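Local coordinates for protein putative methylase (Clostridium difficile, PDB 3LDU) that probably methylates guanines of ribosomal RNA with a Rossmann-like methyltransferase domain joined to a THUMP domain, and holds bound GTP in the crystal, at residues Pro91-Pro97 and Lys137-Tyr143; Asn308-Gly312 and Gln323-Glu327; Leu328-Arg333 and Glu352-Lys356. All blocks are in the same frame, centred on the assembly; numbering follows the deposited sequence.

Contact 1 (Pro91-Pro97 and Lys137-Tyr143); sequences PYGAQFP and KEDKEKY
Gln95 and Lys142 form a single parallel beta bridge in the THUMP domain, just ahead of the paired parallel strands 98-104 and 145-150. Gln95 N donates to Glu141 O, and Tyr143 N donates to Gln95 O, each at 2.9 Å. Before the bridge, a type II turn from Pro91 to Ala94 brings Gly93 O to the backbone of 137-143. Gly93 O accepts a hydrogen bond from Lys140 N at 2.8 Å. A weak one comes to Gly93 O from Asp139 N. A water donates to both Ala94 O and Lys137 O.

The extended Gln95 side chain lies across segment 137-143, and Gln95 NE2 donates to Lys140 O at 2.9 Å. Glu138 does two things. Its carboxylate stacks over one face of the Phe96 ring, the planes 17° apart. Its OE1 also accepts a nearly straight bond from Phe96 N, 172° at the hydrogen. Glu138 OE2 pairs with Lys119 of helix 111-129, which also makes a cation-pi contact with Phe96. Both carboxylate oxygens thus have partners. A chi1 of 53° turns the Phe96 ring under this carboxylate, where it also packs on helix 111-129.

Tyr143 packs against Pro91 and Ala94, with Ala94 CB 3.6 Å from Tyr143 CE2. Trp233 stacks on the same ring. Tyr143 OH donates to Glu141 OE2 at 2.8 Å, on the anti side of the carboxylate.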
loop_
_atom_site.group_PDB
_atom_site.type_symbol
_atom_site.label_atom_id
_atom_site.label_comp_id
_atom_site.label_asym_id
_atom_site.label_seq_id
_atom_site.Cartn_x
_atom_site.Cartn_y
_atom_site.Cartn_z
ATOM N N PRO A 91 -21.097 -18.957 1.078
ATOM C CA PRO A 91 -21.636 -20.263 0.684
ATOM C C PRO A 91 -21.743 -21.230 1.853
ATOM O O PRO A 91 -21.221 -20.986 2.940
ATOM C CB PRO A 91 -20.604 -20.768 -0.319
ATOM C CG PRO A 91 -19.330 -20.157 0.136
ATOM C CD PRO A 91 -19.677 -18.821 0.711
ATOM N N TYR A 92 -22.440 -22.338 1.613
ATOM C CA TYR A 92 -22.700 -23.329 2.635
ATOM C C TYR A 92 -21.434 -23.808 3.324
ATOM O O TYR A 92 -20.509 -24.291 2.672
ATOM C CB TYR A 92 -23.419 -24.520 1.989
ATOM C CG TYR A 92 -24.051 -25.462 2.967
ATOM C CD1 TYR A 92 -25.073 -25.034 3.805
ATOM C CD2 TYR A 92 -23.647 -26.791 3.041
ATOM C CE1 TYR A 92 -25.673 -25.903 4.706
ATOM C CE2 TYR A 92 -24.247 -27.674 3.938
ATOM C CZ TYR A 92 -25.255 -27.216 4.766
ATOM O OH TYR A 92 -25.855 -28.075 5.660
ATOM N N GLY A 93 -21.395 -23.671 4.645
ATOM C CA GLY A 93 -20.308 -24.225 5.429
ATOM C C GLY A 93 -19.121 -23.280 5.561
ATOM O O GLY A 93 -18.172 -23.559 6.298
ATOM N N ALA A 94 -19.171 -22.162 4.848
ATOM C CA ALA A 94 -18.067 -21.196 4.886
ATOM C C ALA A 94 -17.924 -20.542 6.254
ATOM O O ALA A 94 -18.895 -20.429 7.004
ATOM C CB ALA A 94 -18.229 -20.124 3.799
ATOM N N GLN A 95 -16.701 -20.115 6.563
ATOM C CA GLN A 95 -16.413 -19.350 7.779
ATOM C C GLN A 95 -16.604 -17.867 7.481
ATOM O O GLN A 95 -16.241 -17.399 6.402
ATOM C CB GLN A 95 -14.966 -19.575 8.241
ATOM C CG GLN A 95 -14.637 -21.014 8.616
ATOM C CD GLN A 95 -13.205 -21.159 9.079
ATOM O OE1 GLN A 95 -12.732 -20.392 9.913
ATOM N NE2 GLN A 95 -12.504 -22.144 8.537
ATOM N N PHE A 96 -17.194 -17.142 8.429
ATOM C CA PHE A 96 -17.405 -15.701 8.279
ATOM C C PHE A 96 -17.096 -14.956 9.573
ATOM O O PHE A 96 -17.988 -14.375 10.209
ATOM C CB PHE A 96 -18.823 -15.378 7.758
ATOM C CG PHE A 96 -19.945 -16.009 8.553
ATOM C CD1 PHE A 96 -20.670 -15.264 9.472
ATOM C CD2 PHE A 96 -20.288 -17.342 8.365
ATOM C CE1 PHE A 96 -21.714 -15.841 10.192
ATOM C CE2 PHE A 96 -21.335 -17.926 9.081
ATOM C CZ PHE A 96 -22.043 -17.182 9.997
ATOM N N PRO A 97 -15.816 -14.959 9.964
ATOM C CA PRO A 97 -15.456 -14.244 11.185
ATOM C C PRO A 97 -15.623 -12.746 10.928
ATOM O O PRO A 97 -15.381 -12.305 9.806
ATOM C CB PRO A 97 -13.979 -14.602 11.371
ATOM C CG PRO A 97 -13.467 -14.840 9.979
ATOM C CD PRO A 97 -14.639 -15.462 9.232
ATOM N N LYS A 137 -22.752 -24.977 10.680
ATOM C CA LYS A 137 -21.339 -25.327 10.592
ATOM C C LYS A 137 -20.537 -24.246 9.872
ATOM O O LYS A 137 -21.003 -23.674 8.880
ATOM C CB LYS A 137 -21.165 -26.674 9.886
ATOM C CG LYS A 137 -20.433 -27.715 10.722
ATOM C CD LYS A 137 -20.624 -29.117 10.166
ATOM C CE LYS A 137 -19.965 -30.155 11.062
ATOM N NZ LYS A 137 -20.218 -31.546 10.595
ATOM N N GLU A 138 -19.343 -23.974 10.397
ATOM C CA GLU A 138 -18.401 -23.022 9.811
ATOM C C GLU A 138 -17.052 -23.710 9.618
ATOM O O GLU A 138 -16.077 -23.386 10.302
ATOM C CB GLU A 138 -18.218 -21.798 10.721
ATOM C CG GLU A 138 -19.282 -20.705 10.588
ATOM C CD GLU A 138 -18.878 -19.396 11.286
ATOM O OE1 GLU A 138 -17.985 -18.677 10.767
ATOM O OE2 GLU A 138 -19.463 -19.083 12.351
ATOM N N ASP A 139 -16.980 -24.646 8.678
ATOM C CA ASP A 139 -15.786 -25.479 8.555
ATOM C C ASP A 139 -15.058 -25.390 7.210
ATOM O O ASP A 139 -14.057 -26.072 7.008
ATOM C CB ASP A 139 -16.122 -26.941 8.870
ATOM C CG ASP A 139 -17.062 -27.559 7.847
ATOM O OD1 ASP A 139 -17.583 -26.812 6.995
ATOM O OD2 ASP A 139 -17.280 -28.789 7.893
ATOM N N LYS A 140 -15.550 -24.561 6.294
ATOM C CA LYS A 140 -14.927 -24.454 4.976
ATOM C C LYS A 140 -14.070 -23.189 4.884
ATOM O O LYS A 140 -13.488 -22.755 5.883
ATOM C CB LYS A 140 -15.978 -24.504 3.858
ATOM C CG LYS A 140 -16.849 -25.773 3.874
ATOM C CD LYS A 140 -15.988 -27.028 3.954
ATOM C CE LYS A 140 -16.835 -28.305 3.941
ATOM N NZ LYS A 140 -17.529 -28.493 2.637
ATOM N N GLU A 141 -13.986 -22.596 3.695
ATOM C CA GLU A 141 -13.092 -21.448 3.504
ATOM C C GLU A 141 -13.607 -20.140 4.125
ATOM O O GLU A 141 -14.793 -19.984 4.409
ATOM C CB GLU A 141 -12.720 -21.262 2.026
ATOM C CG GLU A 141 -13.761 -20.565 1.173
ATOM C CD GLU A 141 -14.907 -21.488 0.749
ATOM O OE1 GLU A 141 -15.037 -22.601 1.305
ATOM O OE2 GLU A 141 -15.673 -21.091 -0.153
ATOM N N LYS A 142 -12.686 -19.204 4.326
ATOM C CA LYS A 142 -12.929 -18.011 5.144
ATOM C C LYS A 142 -13.276 -16.764 4.318
ATOM O O LYS A 142 -12.618 -16.462 3.315
ATOM C CB LYS A 142 -11.686 -17.758 6.015
ATOM C CG LYS A 142 -11.791 -16.631 7.027
ATOM C CD LYS A 142 -10.492 -16.543 7.846
ATOM C CE LYS A 142 -10.390 -15.234 8.630
ATOM N NZ LYS A 142 -9.020 -14.968 9.175
ATOM N N TYR A 143 -14.329 -16.068 4.754
ATOM C CA TYR A 143 -14.805 -14.805 4.172
ATOM C C TYR A 143 -14.811 -13.767 5.291
ATOM O O TYR A 143 -15.813 -13.622 5.995
ATOM C CB TYR A 143 -16.242 -14.987 3.636
ATOM C CG TYR A 143 -16.324 -15.918 2.448
ATOM C CD1 TYR A 143 -16.432 -15.421 1.153
ATOM C CD2 TYR A 143 -16.260 -17.299 2.614
ATOM C CE1 TYR A 143 -16.498 -16.289 0.052
ATOM C CE2 TYR A 143 -16.312 -18.163 1.531
ATOM C CZ TYR A 143 -16.430 -17.650 0.253
ATOM O OH TYR A 143 -16.480 -18.508 -0.825
HETATM O O HOH W 1 -21.480 -21.145 7.332
#

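Contact 2 (Asn308-Gly312 and Gln323-Glu327); sequences NPPYG and QLYKE. With GTP (guanosine-5'-triphosphate), chain B.
Tyr325, Pro310 and Leu324 bury the most surface where the Asn-Pro-Pro-Tyr loop meets helix 315-333. This sequence, Asn308-Tyr311, follows strand 304-307 and matches the (D/N)PP(Y/F) motif of Rossmann-like amino-methyltransferases. Here it borders the pocket that holds GTP. That pocket is probably the one used by S-adenosylmethionine in relatives.

Tyr325 reaches the loop with its hydroxyl. Tyr325 OH donates to Pro310 O at 2.7 Å. The hydroxyl lies in the plane of the Pro310 carbonyl, on a lone pair of its oxygen, with a C=O...donor angle of 143°. The same hydroxyl is hydrogen-bonded to Thr344 OG1 of strand 339-344, so it links loop, helix and sheet. Phe349 and Tyr346 meet the Tyr325 ring edge-to-face. Pro309 adds an apolar contact, its CG 4.0 Å from Tyr325 CE1.

Leu324 meets Pro310 with one methyl branch. With CG anti to the backbone N (chi1 171°), Leu324 CD2 comes to 3.6 Å from Pro310 CD, and the two side chains cross at about a right angle. Both residues also touch the nucleotide. Pro310 CG lies 3.8 Å from C8 of the guanine, and Leu324 CD1 lies 3.9 Å from its O6. The packed pair therefore lines the base end of the pocket. Nearer the phosphates, Asn308 supplies a backbone contact: its carbonyl O is 3.1 Å from C5' of GTP.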
loop_
_atom_site.group_PDB
_atom_site.type_symbol
_atom_site.label_atom_id
_atom_site.label_comp_id
_atom_site.label_asym_id
_atom_site.label_seq_id
_atom_site.Cartn_x
_atom_site.Cartn_y
_atom_site.Cartn_z
ATOM N N ASN A 308 14.716 7.860 2.479
ATOM C CA ASN A 308 14.011 7.923 3.754
ATOM C C ASN A 308 15.070 8.015 4.867
ATOM O O ASN A 308 15.514 6.997 5.404
ATOM C CB ASN A 308 13.135 6.646 3.847
ATOM C CG ASN A 308 12.459 6.452 5.187
ATOM O OD1 ASN A 308 12.439 5.334 5.726
ATOM N ND2 ASN A 308 11.853 7.494 5.703
ATOM N N PRO A 309 15.547 9.241 5.165
ATOM C CA PRO A 309 16.630 9.398 6.154
ATOM C C PRO A 309 16.120 9.174 7.576
ATOM O O PRO A 309 14.910 9.116 7.778
ATOM C CB PRO A 309 17.039 10.873 5.992
ATOM C CG PRO A 309 15.780 11.546 5.482
ATOM C CD PRO A 309 15.171 10.526 4.544
ATOM N N PRO A 310 17.030 9.075 8.553
ATOM C CA PRO A 310 16.605 9.081 9.960
ATOM C C PRO A 310 15.759 10.333 10.234
ATOM O O PRO A 310 16.029 11.370 9.634
ATOM C CB PRO A 310 17.926 9.169 10.728
ATOM C CG PRO A 310 18.991 8.757 9.757
ATOM C CD PRO A 310 18.494 9.125 8.399
ATOM N N TYR A 311 14.765 10.237 11.115
ATOM C CA TYR A 311 13.855 11.356 11.387
ATOM C C TYR A 311 14.282 12.233 12.561
ATOM O O TYR A 311 13.798 13.361 12.713
ATOM C CB TYR A 311 12.445 10.848 11.689
ATOM C CG TYR A 311 11.775 10.063 10.574
ATOM C CD1 TYR A 311 10.609 9.334 10.820
ATOM C CD2 TYR A 311 12.288 10.065 9.285
ATOM C CE1 TYR A 311 9.971 8.615 9.806
ATOM C CE2 TYR A 311 11.657 9.353 8.256
ATOM C CZ TYR A 311 10.509 8.620 8.528
ATOM O OH TYR A 311 9.893 7.925 7.513
ATOM N N GLY A 312 15.144 11.695 13.416
ATOM C CA GLY A 312 15.609 12.411 14.595
ATOM C C GLY A 312 14.502 12.712 15.591
ATOM O O GLY A 312 14.467 13.783 16.186
ATOM N N GLN A 323 22.542 17.839 11.611
ATOM C CA GLN A 323 23.790 17.933 10.864
ATOM C C GLN A 323 23.756 17.075 9.600
ATOM O O GLN A 323 24.268 17.473 8.555
ATOM C CB GLN A 323 24.989 17.560 11.735
ATOM C CG GLN A 323 26.333 17.701 11.017
ATOM C CD GLN A 323 26.701 19.152 10.690
ATOM O OE1 GLN A 323 26.307 20.085 11.395
ATOM N NE2 GLN A 323 27.468 19.339 9.620
ATOM N N LEU A 324 23.145 15.897 9.697
ATOM C CA LEU A 324 23.014 15.028 8.540
ATOM C C LEU A 324 22.269 15.758 7.423
ATOM O O LEU A 324 22.700 15.768 6.271
ATOM C CB LEU A 324 22.267 13.749 8.922
ATOM C CG LEU A 324 21.888 12.862 7.737
ATOM C CD1 LEU A 324 23.141 12.339 7.056
ATOM C CD2 LEU A 324 21.009 11.705 8.206
ATOM N N TYR A 325 21.151 16.388 7.774
ATOM C CA TYR A 325 20.354 17.119 6.795
ATOM C C TYR A 325 21.190 18.206 6.097
ATOM O O TYR A 325 21.117 18.361 4.881
ATOM C CB TYR A 325 19.113 17.722 7.457
ATOM C CG TYR A 325 18.081 16.697 7.925
ATOM C CD1 TYR A 325 18.084 15.394 7.438
ATOM C CD2 TYR A 325 17.117 17.039 8.863
ATOM C CE1 TYR A 325 17.142 14.459 7.867
ATOM C CE2 TYR A 325 16.177 16.117 9.301
ATOM C CZ TYR A 325 16.189 14.835 8.804
ATOM O OH TYR A 325 15.239 13.943 9.254
ATOM N N LYS A 326 21.988 18.951 6.865
ATOM C CA LYS A 326 22.849 19.984 6.293
ATOM C C LYS A 326 23.869 19.357 5.345
ATOM O O LYS A 326 24.080 19.817 4.221
ATOM C CB LYS A 326 23.583 20.734 7.409
ATOM C CG LYS A 326 24.478 21.848 6.928
ATOM C CD LYS A 326 25.309 22.392 8.090
ATOM C CE LYS A 326 24.423 22.821 9.256
ATOM N NZ LYS A 326 23.611 24.021 8.908
ATOM N N GLU A 327 24.489 18.285 5.805
ATOM C CA GLU A 327 25.480 17.592 4.988
ATOM C C GLU A 327 24.886 16.995 3.709
ATOM O O GLU A 327 25.507 17.062 2.645
ATOM C CB GLU A 327 26.235 16.570 5.829
ATOM C CG GLU A 327 27.103 17.272 6.887
ATOM C CD GLU A 327 27.771 16.320 7.864
ATOM O OE1 GLU A 327 27.793 15.105 7.607
ATOM O OE2 GLU A 327 28.285 16.800 8.896
HETATM P PG GTP B . 13.816 1.129 4.319
HETATM O O1G GTP B . 14.398 1.437 2.956
HETATM O O2G GTP B . 12.348 0.846 4.156
HETATM O O3G GTP B . 14.452 -0.105 4.917
HETATM O O3B GTP B . 14.053 2.416 5.273
HETATM P PB GTP B . 15.140 2.348 6.467
HETATM O O1B GTP B . 14.397 2.064 7.750
HETATM O O2B GTP B . 16.149 1.258 6.225
HETATM O O3A GTP B . 15.881 3.777 6.617
HETATM P PA GTP B . 16.042 4.333 8.131
HETATM O O1A GTP B . 16.541 3.201 9.003
HETATM O O2A GTP B . 14.723 4.847 8.657
HETATM O "O5'" GTP B . 17.171 5.474 8.132
HETATM C "C5'" GTP B . 17.858 5.658 6.935
HETATM C "C4'" GTP B . 19.079 4.747 6.946
HETATM O "O4'" GTP B . 20.177 5.595 6.757
HETATM C "C3'" GTP B . 19.369 3.972 8.234
HETATM O "O3'" GTP B . 19.395 2.599 7.911
HETATM C "C2'" GTP B . 20.759 4.408 8.690
HETATM O "O2'" GTP B . 21.621 3.321 8.959
HETATM C "C1'" GTP B . 21.288 5.092 7.454
HETATM N N9 GTP B . 22.189 6.229 7.676
HETATM C C8 GTP B . 22.298 7.112 8.718
HETATM N N7 GTP B . 23.289 7.991 8.402
HETATM C C5 GTP B . 23.800 7.662 7.187
HETATM C C6 GTP B . 24.808 8.208 6.400
HETATM O O6 GTP B . 25.453 9.201 6.773
HETATM N N1 GTP B . 25.075 7.617 5.182
HETATM C C2 GTP B . 24.365 6.512 4.750
HETATM N N2 GTP B . 24.651 5.992 3.568
HETATM N N3 GTP B . 23.361 5.951 5.535
HETATM C C4 GTP B . 23.104 6.547 6.727
#

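Contact 3 (Leu328-Arg333 and Glu352-Lys356); sequences LGYAFR and EFGQK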
loop_
_atom_site.group_PDB
_atom_site.type_symbol
_atom_site.label_atom_id
_atom_site.label_comp_id
_atom_site.label_asym_id
_atom_site.label_seq_id
_atom_site.Cartn_x
_atom_site.Cartn_y
_atom_site.Cartn_z
ATOM N N LEU A 328 23.680 16.433 3.803
ATOM C CA LEU A 328 22.980 15.977 2.608
ATOM C C LEU A 328 22.709 17.108 1.614
ATOM O O LEU A 328 22.891 16.944 0.404
ATOM C CB LEU A 328 21.650 15.301 2.969
ATOM C CG LEU A 328 21.760 14.028 3.809
ATOM C CD1 LEU A 328 20.368 13.565 4.225
ATOM C CD2 LEU A 328 22.502 12.903 3.066
ATOM N N GLY A 329 22.234 18.244 2.118
ATOM C CA GLY A 329 21.968 19.384 1.260
ATOM C C GLY A 329 23.218 19.787 0.495
ATOM O O GLY A 329 23.172 19.995 -0.720
ATOM N N TYR A 330 24.338 19.884 1.205
ATOM C CA TYR A 330 25.609 20.243 0.572
ATOM C C TYR A 330 25.957 19.263 -0.548
ATOM O O TYR A 330 26.241 19.681 -1.669
ATOM C CB TYR A 330 26.726 20.322 1.616
ATOM C CG TYR A 330 28.110 20.609 1.072
ATOM C CD1 TYR A 330 28.459 21.883 0.630
ATOM C CD2 TYR A 330 29.084 19.616 1.034
ATOM C CE1 TYR A 330 29.732 22.149 0.147
ATOM C CE2 TYR A 330 30.362 19.875 0.555
ATOM C CZ TYR A 330 30.679 21.140 0.112
ATOM O OH TYR A 330 31.948 21.395 -0.367
ATOM N N ALA A 331 25.906 17.962 -0.249
ATOM C CA ALA A 331 26.268 16.934 -1.230
ATOM C C ALA A 331 25.322 16.924 -2.428
ATOM O O ALA A 331 25.753 16.838 -3.575
ATOM C CB ALA A 331 26.305 15.544 -0.585
ATOM N N PHE A 332 24.026 16.985 -2.160
ATOM C CA PHE A 332 23.058 16.863 -3.239
ATOM C C PHE A 332 23.092 18.071 -4.188
ATOM O O PHE A 332 22.865 17.931 -5.393
ATOM C CB PHE A 332 21.637 16.666 -2.685
ATOM C CG PHE A 332 21.412 15.333 -1.996
ATOM C CD1 PHE A 332 22.443 14.425 -1.802
ATOM C CD2 PHE A 332 20.139 15.003 -1.546
ATOM C CE1 PHE A 332 22.200 13.200 -1.169
ATOM C CE2 PHE A 332 19.891 13.782 -0.911
ATOM C CZ PHE A 332 20.926 12.885 -0.725
ATOM N N ARG A 333 23.359 19.254 -3.642
ATOM C CA ARG A 333 23.392 20.474 -4.449
ATOM C C ARG A 333 24.622 20.534 -5.365
ATOM O O ARG A 333 24.660 21.325 -6.308
ATOM C CB ARG A 333 23.284 21.729 -3.559
ATOM C CG ARG A 333 21.845 21.994 -3.062
ATOM C CD ARG A 333 21.686 23.355 -2.370
ATOM N NE ARG A 333 22.318 23.383 -1.056
ATOM C CZ ARG A 333 21.787 22.860 0.045
ATOM N NH1 ARG A 333 20.601 22.256 -0.001
ATOM N NH2 ARG A 333 22.450 22.929 1.192
ATOM N N GLU A 352 17.182 23.031 7.711
ATOM C CA GLU A 352 18.474 22.395 7.965
ATOM C C GLU A 352 19.117 21.879 6.672
ATOM O O GLU A 352 20.345 21.938 6.498
ATOM C CB GLU A 352 18.325 21.265 8.984
ATOM C CG GLU A 352 17.665 21.691 10.283
ATOM C CD GLU A 352 18.519 22.655 11.093
ATOM O OE1 GLU A 352 19.718 22.822 10.767
ATOM O OE2 GLU A 352 17.991 23.245 12.062
ATOM N N PHE A 353 18.276 21.385 5.767
ATOM C CA PHE A 353 18.710 20.920 4.451
ATOM C C PHE A 353 19.272 22.059 3.587
ATOM O O PHE A 353 20.128 21.831 2.734
ATOM C CB PHE A 353 17.542 20.236 3.738
ATOM C CG PHE A 353 17.913 19.584 2.445
ATOM C CD1 PHE A 353 18.667 18.416 2.433
ATOM C CD2 PHE A 353 17.480 20.112 1.238
ATOM C CE1 PHE A 353 19.001 17.794 1.247
ATOM C CE2 PHE A 353 17.809 19.495 0.042
ATOM C CZ PHE A 353 18.573 18.328 0.047
ATOM N N GLY A 354 18.787 23.279 3.809
ATOM C CA GLY A 354 19.322 24.447 3.125
ATOM C C GLY A 354 18.671 24.762 1.791
ATOM O O GLY A 354 19.255 25.454 0.957
ATOM N N GLN A 355 17.458 24.254 1.582
ATOM C CA GLN A 355 16.771 24.455 0.313
ATOM C C GLN A 355 15.266 24.258 0.473
ATOM O O GLN A 355 14.828 23.345 1.172
ATOM C CB GLN A 355 17.334 23.485 -0.733
ATOM C CG GLN A 355 16.928 23.782 -2.163
ATOM C CD GLN A 355 17.556 22.817 -3.141
ATOM O OE1 GLN A 355 17.230 22.818 -4.330
ATOM N NE2 GLN A 355 18.455 21.973 -2.642
ATOM N N LYS A 356 14.484 25.139 -0.152
ATOM C CA LYS A 356 13.028 25.070 -0.103
ATOM C C LYS A 356 12.564 24.094 -1.170
ATOM O O LYS A 356 13.054 24.128 -2.297
ATOM C CB LYS A 356 12.417 26.459 -0.349
ATOM C CG LYS A 356 10.908 26.510 -0.185
ATOM C CD LYS A 356 10.377 27.935 -0.105
ATOM C CE LYS A 356 9.818 28.414 -1.439
ATOM N NZ LYS A 356 10.844 28.485 -2.520
#
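Phe353 and Arg333 meet because their torsions turn both side chains into the interface between helix 315-333 and the end of helix 349-353. Phe353 has CG anti to the backbone N (chi1 -173°), and this places its ring as a knob in a hole between Leu328, Gly329, Phe332 and Arg333. Arg333 bends at chi3 (-72°), which brings its guanidinium back over its own helix and onto the end of the other.

Gly329 makes the close approach of the helices possible. The CA atoms of Gly329 and Phe353 are 4.8 Å apart. Gly329 CA sits over one face of the Phe353 ring, toward its rim, in a CH-pi contact. Arg333 NH1 lies over the same face, but the cation-pi contact is long and at most weak. Gly329 CA also makes a CA-H...O contact with Phe353 O at 3.4 Å. Phe332 CD2 meets the ring edge at CZ of Phe353, 4.0 Å away. Beyond the segments, Phe349 stacks on the Phe353 ring.

Arg333 NH1 donates to Phe353 O at 2.8 Å, and Arg333 NH2 donates to the same oxygen at 3.0 Å. The oxygen lies nearly in the guanidinium plane. Gly354 O lies over one guanidinium face and Gly329 O over the centre of the other. Gln355 NE2 comes to the edge without bonding, since both groups are donors; it bonds to Tyr340 OH instead.

Phe353 is the last helical residue before Gly354, which has positive phi. The arginine charge would probably interact favourably with the dipole of this short helix. The carbonyls above and below probably stabilise it further.

In the fold
From the N terminus, contact 1 comes first. It closes a loop holding strand 98-104 and helix 111-129, and joins the two approaches to parallel strands at one end of the THUMP-side sheet. Contact 2 follows far along the chain. It closes the short excursion from strand 304-307 into helix 315-333. Contact 3 then starts on the same helix and encloses strand 339-344 before helix 349-353 returns to it. The three are in series, so none nests or crosses. Contacts 2 and 3 touch, with Tyr325 O near Phe353 CD1, and their centres are about 10 Å apart. Contact 1 lies on the opposite side of the chain's centre, its centre about 50 Å from that of contact 2.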